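Local coordinates for CAS3 Metal dependent phosphohydrolase (Methanocaldococcus jannaschii, PDB 3S4L), which degrades single-stranded DNA and RNA as the HD-domain nuclease of CRISPR interference, requiring magnesium for its action on DNA, at residues Leu46-Asp51 with Ala113-Leu118; Val55-Lys60 with Lys105-Lys110. One frame throughout, in Å; residues are numbered along the deposited sequence.

Interaction 1: Leu46-Asp51 with Ala113-Leu118; sequences LNIKLD and AFIGAL
Within 113-118, Ile115 meets the loop 46-51, touching both Leu46 and Ile48. Ahead of it, Ala113 lies against Tyr100 and Leu103 of helix 91-107, and its carbonyl accepts the N-H of Ala117, as in any helical turn, Ala113 O to Ala117 N being 2.9 Å. Ile115 itself points toward the loop, and its two branches divide the work. CG1 stands anti to the backbone N (chi1 -178°), which carries the methyl CD1 outward to within 3.9 Å of Leu46 CD1; the two side chains cross at a slant. The other branch, CG2, faces Ile48, though more loosely: Ile48 CD1 and Ile115 CG2 are 4.5 Å apart. Backbones stay well separated, with 9.5 Å between the CA atoms of Leu46 and Ile115. Leu46 and Ile48 both direct their CB toward the helix. Past Ile115, Ala117 touches Met191 and Leu118 touches Ala195, both of helix 181-197. Ile207 of helix 204-215 packs on both Leu46 and Ile115, so the meeting point is a three-sided apolar cluster. No hydrogen bond crosses between 46-51 and 113-118; methyl packing joins these two segments, a small join that buries 88 Å² and fixes no strict direction.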
loop_
_atom_site.group_PDB
_atom_site.type_symbol
_atom_site.label_atom_id
_atom_site.label_comp_id
_atom_site.label_asym_id
_atom_site.label_seq_id
_atom_site.Cartn_x
_atom_site.Cartn_y
_atom_site.Cartn_z
ATOM N N LEU A 46 19.755 -0.355 2.709
ATOM C CA LEU A 46 19.103 -0.090 3.985
ATOM C C LEU A 46 19.383 -1.261 4.924
ATOM O O LEU A 46 18.636 -1.510 5.871
ATOM C CB LEU A 46 17.594 0.077 3.797
ATOM C CG LEU A 46 17.117 1.152 2.813
ATOM C CD1 LEU A 46 15.633 1.406 3.000
ATOM C CD2 LEU A 46 17.902 2.429 3.002
ATOM N N ASN A 47 20.464 -1.982 4.638
ATOM C CA ASN A 47 20.807 -3.223 5.344
ATOM C C ASN A 47 19.645 -4.212 5.484
ATOM O O ASN A 47 19.486 -4.870 6.509
ATOM C CB ASN A 47 21.418 -2.944 6.718
ATOM C CG ASN A 47 22.247 -4.111 7.233
ATOM O OD1 ASN A 47 22.956 -4.779 6.466
ATOM N ND2 ASN A 47 22.163 -4.365 8.535
ATOM N N ILE A 48 18.837 -4.314 4.445
ATOM C CA ILE A 48 17.792 -5.319 4.399
ATOM C C ILE A 48 18.219 -6.359 3.370
ATOM O O ILE A 48 18.397 -6.031 2.194
ATOM C CB ILE A 48 16.450 -4.696 4.005
ATOM C CG1 ILE A 48 16.080 -3.574 4.988
ATOM C CG2 ILE A 48 15.384 -5.756 3.969
ATOM C CD1 ILE A 48 14.712 -2.979 4.742
ATOM N N LYS A 49 18.415 -7.598 3.819
ATOM C CA LYS A 49 18.939 -8.647 2.946
ATOM C C LYS A 49 17.868 -9.671 2.516
ATOM O O LYS A 49 17.363 -10.455 3.329
ATOM C CB LYS A 49 20.125 -9.346 3.615
ATOM C CG LYS A 49 21.323 -9.555 2.713
ATOM C CD LYS A 49 22.586 -8.995 3.359
ATOM C CE LYS A 49 23.853 -9.504 2.681
ATOM N NZ LYS A 49 24.018 -10.978 2.849
ATOM N N LEU A 50 17.518 -9.635 1.234
ATOM C CA LEU A 50 16.511 -10.522 0.657
ATOM C C LEU A 50 17.072 -11.097 -0.628
ATOM O O LEU A 50 17.655 -10.356 -1.425
ATOM C CB LEU A 50 15.243 -9.735 0.297
ATOM C CG LEU A 50 14.253 -9.258 1.360
ATOM C CD1 LEU A 50 12.975 -8.810 0.669
ATOM C CD2 LEU A 50 13.957 -10.367 2.351
ATOM N N ASP A 51 16.901 -12.398 -0.852
ATOM C CA ASP A 51 17.325 -12.980 -2.135
ATOM C C ASP A 51 16.310 -12.610 -3.232
ATOM O O ASP A 51 15.288 -11.989 -2.940
ATOM C CB ASP A 51 17.538 -14.505 -2.043
ATOM C CG ASP A 51 16.257 -15.264 -1.672
ATOM O OD1 ASP A 51 15.161 -14.686 -1.798
ATOM O OD2 ASP A 51 16.341 -16.444 -1.263
ATOM N N ALA A 113 8.845 -3.984 6.371
ATOM C CA ALA A 113 7.415 -3.663 6.445
ATOM C C ALA A 113 7.186 -2.144 6.461
ATOM O O ALA A 113 6.290 -1.613 5.787
ATOM C CB ALA A 113 6.813 -4.305 7.678
ATOM N N PHE A 114 8.005 -1.435 7.229
ATOM C CA PHE A 114 7.914 0.014 7.231
ATOM C C PHE A 114 8.157 0.560 5.831
ATOM O O PHE A 114 7.370 1.359 5.320
ATOM C CB PHE A 114 8.907 0.644 8.215
ATOM C CG PHE A 114 8.958 2.155 8.139
ATOM C CD1 PHE A 114 9.950 2.798 7.403
ATOM C CD2 PHE A 114 8.012 2.932 8.791
ATOM C CE1 PHE A 114 10.000 4.199 7.333
ATOM C CE2 PHE A 114 8.051 4.325 8.719
ATOM C CZ PHE A 114 9.045 4.955 7.989
ATOM N N ILE A 115 9.250 0.139 5.201
ATOM C CA ILE A 115 9.594 0.715 3.910
ATOM C C ILE A 115 8.558 0.362 2.843
ATOM O O ILE A 115 8.289 1.146 1.936
ATOM C CB ILE A 115 10.955 0.265 3.416
ATOM C CG1 ILE A 115 11.245 0.950 2.108
ATOM C CG2 ILE A 115 10.939 -1.201 3.085
ATOM C CD1 ILE A 115 12.265 0.234 1.314
ATOM N N GLY A 116 7.988 -0.835 2.939
ATOM C CA GLY A 116 6.945 -1.233 2.005
ATOM C C GLY A 116 5.707 -0.388 2.229
ATOM O O GLY A 116 5.130 0.123 1.277
ATOM N N ALA A 117 5.311 -0.224 3.491
ATOM C CA ALA A 117 4.108 0.534 3.816
ATOM C C ALA A 117 4.231 2.001 3.399
ATOM O O ALA A 117 3.267 2.607 2.916
ATOM C CB ALA A 117 3.791 0.428 5.313
ATOM N N LEU A 118 5.418 2.566 3.598
ATOM C CA LEU A 118 5.711 3.939 3.204
ATOM C C LEU A 118 5.632 4.110 1.688
ATOM O O LEU A 118 5.153 5.122 1.194
ATOM C CB LEU A 118 7.109 4.334 3.691
ATOM C CG LEU A 118 7.550 5.781 3.453
ATOM C CD1 LEU A 118 6.525 6.752 4.044
ATOM C CD2 LEU A 118 8.925 6.006 4.059
#

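Interaction 2: Val55-Lys60 with Lys105-Lys110; sequences VDEFMK and KKFGDK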
loop_
_atom_site.group_PDB
_atom_site.type_symbol
_atom_site.label_atom_id
_atom_site.label_comp_id
_atom_site.label_asym_id
_atom_site.label_seq_id
_atom_site.Cartn_x
_atom_site.Cartn_y
_atom_site.Cartn_z
ATOM N N VAL A 55 12.447 -10.881 -2.867
ATOM C CA VAL A 55 12.201 -9.535 -3.377
ATOM C C VAL A 55 11.000 -9.532 -4.289
ATOM O O VAL A 55 10.223 -8.580 -4.316
ATOM C CB VAL A 55 13.411 -9.014 -4.168
ATOM C CG1 VAL A 55 13.054 -7.733 -4.900
ATOM C CG2 VAL A 55 14.611 -8.824 -3.244
ATOM N N ASP A 56 10.850 -10.627 -5.023
ATOM C CA ASP A 56 9.729 -10.814 -5.929
ATOM C C ASP A 56 8.420 -10.890 -5.139
ATOM O O ASP A 56 7.454 -10.171 -5.425
ATOM C CB ASP A 56 9.967 -12.101 -6.760
ATOM C CG ASP A 56 8.976 -12.265 -7.910
ATOM O OD1 ASP A 56 8.204 -11.324 -8.187
ATOM O OD2 ASP A 56 8.979 -13.335 -8.555
ATOM N N GLU A 57 8.386 -11.777 -4.149
ATOM C CA GLU A 57 7.229 -11.903 -3.266
ATOM C C GLU A 57 6.885 -10.560 -2.643
ATOM O O GLU A 57 5.716 -10.191 -2.561
ATOM C CB GLU A 57 7.511 -12.906 -2.150
ATOM C CG GLU A 57 7.819 -14.299 -2.632
ATOM C CD GLU A 57 8.432 -15.158 -1.543
ATOM O OE1 GLU A 57 8.077 -14.956 -0.359
ATOM O OE2 GLU A 57 9.276 -16.027 -1.868
ATOM N N PHE A 58 7.911 -9.854 -2.176
ATOM C CA PHE A 58 7.730 -8.554 -1.538
ATOM C C PHE A 58 7.047 -7.592 -2.511
ATOM O O PHE A 58 6.064 -6.944 -2.156
ATOM C CB PHE A 58 9.085 -8.021 -1.029
ATOM C CG PHE A 58 9.080 -6.566 -0.629
ATOM C CD1 PHE A 58 8.566 -6.166 0.598
ATOM C CD2 PHE A 58 9.621 -5.599 -1.471
ATOM C CE1 PHE A 58 8.576 -4.822 0.981
ATOM C CE2 PHE A 58 9.627 -4.245 -1.105
ATOM C CZ PHE A 58 9.109 -3.857 0.133
ATOM N N MET A 59 7.538 -7.536 -3.746
ATOM C CA MET A 59 6.955 -6.653 -4.756
ATOM C C MET A 59 5.510 -7.019 -5.087
ATOM O O MET A 59 4.671 -6.130 -5.248
ATOM C CB MET A 59 7.800 -6.640 -6.028
ATOM C CG MET A 59 9.120 -5.898 -5.855
ATOM S SD MET A 59 8.860 -4.196 -5.259
ATOM C CE MET A 59 7.833 -3.586 -6.590
ATOM N N LYS A 60 5.225 -8.318 -5.187
ATOM C CA LYS A 60 3.870 -8.785 -5.452
ATOM C C LYS A 60 2.889 -8.328 -4.373
ATOM O O LYS A 60 1.705 -8.122 -4.635
ATOM C CB LYS A 60 3.819 -10.310 -5.522
ATOM C CG LYS A 60 4.393 -10.950 -6.781
ATOM C CD LYS A 60 4.202 -12.463 -6.702
ATOM C CE LYS A 60 5.279 -13.223 -7.437
ATOM N NZ LYS A 60 5.206 -14.672 -7.110
ATOM N N LYS A 105 4.065 -9.740 9.084
ATOM C CA LYS A 105 3.753 -11.163 9.251
ATOM C C LYS A 105 4.583 -12.035 8.304
ATOM O O LYS A 105 5.271 -12.956 8.730
ATOM C CB LYS A 105 2.268 -11.425 9.010
ATOM C CG LYS A 105 1.849 -12.836 9.345
ATOM C CD LYS A 105 1.730 -13.023 10.839
ATOM C CE LYS A 105 1.608 -14.502 11.205
ATOM N NZ LYS A 105 0.941 -15.307 10.135
ATOM N N LYS A 106 4.527 -11.714 7.018
ATOM C CA LYS A 106 5.163 -12.524 5.982
ATOM C C LYS A 106 6.687 -12.590 6.105
ATOM O O LYS A 106 7.276 -13.643 5.873
ATOM C CB LYS A 106 4.755 -12.033 4.581
ATOM C CG LYS A 106 5.480 -12.728 3.423
ATOM C CD LYS A 106 4.915 -14.122 3.139
ATOM C CE LYS A 106 6.024 -15.179 3.011
ATOM N NZ LYS A 106 5.491 -16.551 2.735
ATOM N N PHE A 107 7.327 -11.483 6.472
ATOM C CA PHE A 107 8.786 -11.446 6.472
ATOM C C PHE A 107 9.463 -11.244 7.836
ATOM O O PHE A 107 10.683 -11.367 7.934
ATOM C CB PHE A 107 9.293 -10.369 5.518
ATOM C CG PHE A 107 8.895 -10.574 4.079
ATOM C CD1 PHE A 107 9.576 -11.482 3.271
ATOM C CD2 PHE A 107 7.869 -9.822 3.516
ATOM C CE1 PHE A 107 9.223 -11.651 1.933
ATOM C CE2 PHE A 107 7.510 -9.990 2.172
ATOM C CZ PHE A 107 8.190 -10.900 1.385
ATOM N N GLY A 108 8.692 -10.920 8.873
ATOM C CA GLY A 108 9.252 -10.660 10.194
ATOM C C GLY A 108 10.409 -9.662 10.268
ATOM O O GLY A 108 11.356 -9.869 11.037
ATOM N N ASP A 109 10.338 -8.586 9.477
ATOM C CA ASP A 109 11.380 -7.541 9.444
ATOM C C ASP A 109 10.735 -6.153 9.499
ATOM O O ASP A 109 10.266 -5.635 8.481
ATOM C CB ASP A 109 12.260 -7.683 8.177
ATOM C CG ASP A 109 13.368 -6.608 8.088
ATOM O OD1 ASP A 109 13.118 -5.445 8.470
ATOM O OD2 ASP A 109 14.493 -6.922 7.639
ATOM N N LYS A 110 10.698 -5.556 10.687
ATOM C CA LYS A 110 10.045 -4.256 10.869
ATOM C C LYS A 110 10.495 -3.181 9.868
ATOM O O LYS A 110 9.683 -2.381 9.419
ATOM C CB LYS A 110 10.220 -3.732 12.303
ATOM C CG LYS A 110 9.302 -4.366 13.352
ATOM C CD LYS A 110 9.447 -3.720 14.755
ATOM C CE LYS A 110 10.477 -4.449 15.632
ATOM N NZ LYS A 110 10.205 -4.349 17.119
#
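Phe107, the last helical residue of helix 91-107, pushes its ring against the backbone of helix 52-65 at Glu57 and Phe58. From CB, which points toward that helix, CG is set anti to the carbonyl carbon (chi1 -61°), and the ring runs out with its far end leading. Over one face lies the neighbouring Lys106, whose CG is 3.6 Å from the ring plane, displaced from the centre toward the margin. The two sides then part company. CE1 comes within 4.2 Å of Glu57 OE1, the carboxylate being tilted only 22° from the ring plane. CE2 lies 4.1 Å from Phe58 CB and meets the Phe58 ring at its edge. At the tip, CZ makes the closest approach, 3.7 Å from Phe58 N, while Glu57 CB sits at the ring's edge, 4.1 Å from CZ. Ile61 and Lys54 of helix 52-65 also touch the Phe107 side chain. Beside this wedge Lys106, bent at chi2 and chi3, crosses Glu57 at about a right angle; Glu57 OE1 and Lys106 NZ are 4.3 Å apart, too far for a salt bridge. Directly after Phe107 the chain leaves helical geometry at Gly108, and Asp109 caps Leu112 N. The chemistry is therefore mainly van der Waals packing of an aromatic ring against helix backbone and CB atoms, with a loose attraction of opposite charges probably adding a little.

Interaction 2 is nested within the chain loop closed by interaction 1, and their centres lie about 8 Å apart. They touch directly: Gly116 CA rests 3.9 Å from Phe58 CZ, bringing helix 110-121 against helix 52-65, and Leu50 CB packs 3.7 Å from Val55 CG2. A third touch, Ile48 CG2 to Asp109 OD2 at 4.0 Å, sets the loop 46-51 beside the turn joining helices 91-107 and 110-121. Asp67, His91, His123 and His124 bind calcium in this crystal, at the site of the catalytic magnesium. These ligands lie at or just past ends of the three helices involved, the side chains of Ile115 and Phe58 each lying about 12 Å from that of His123.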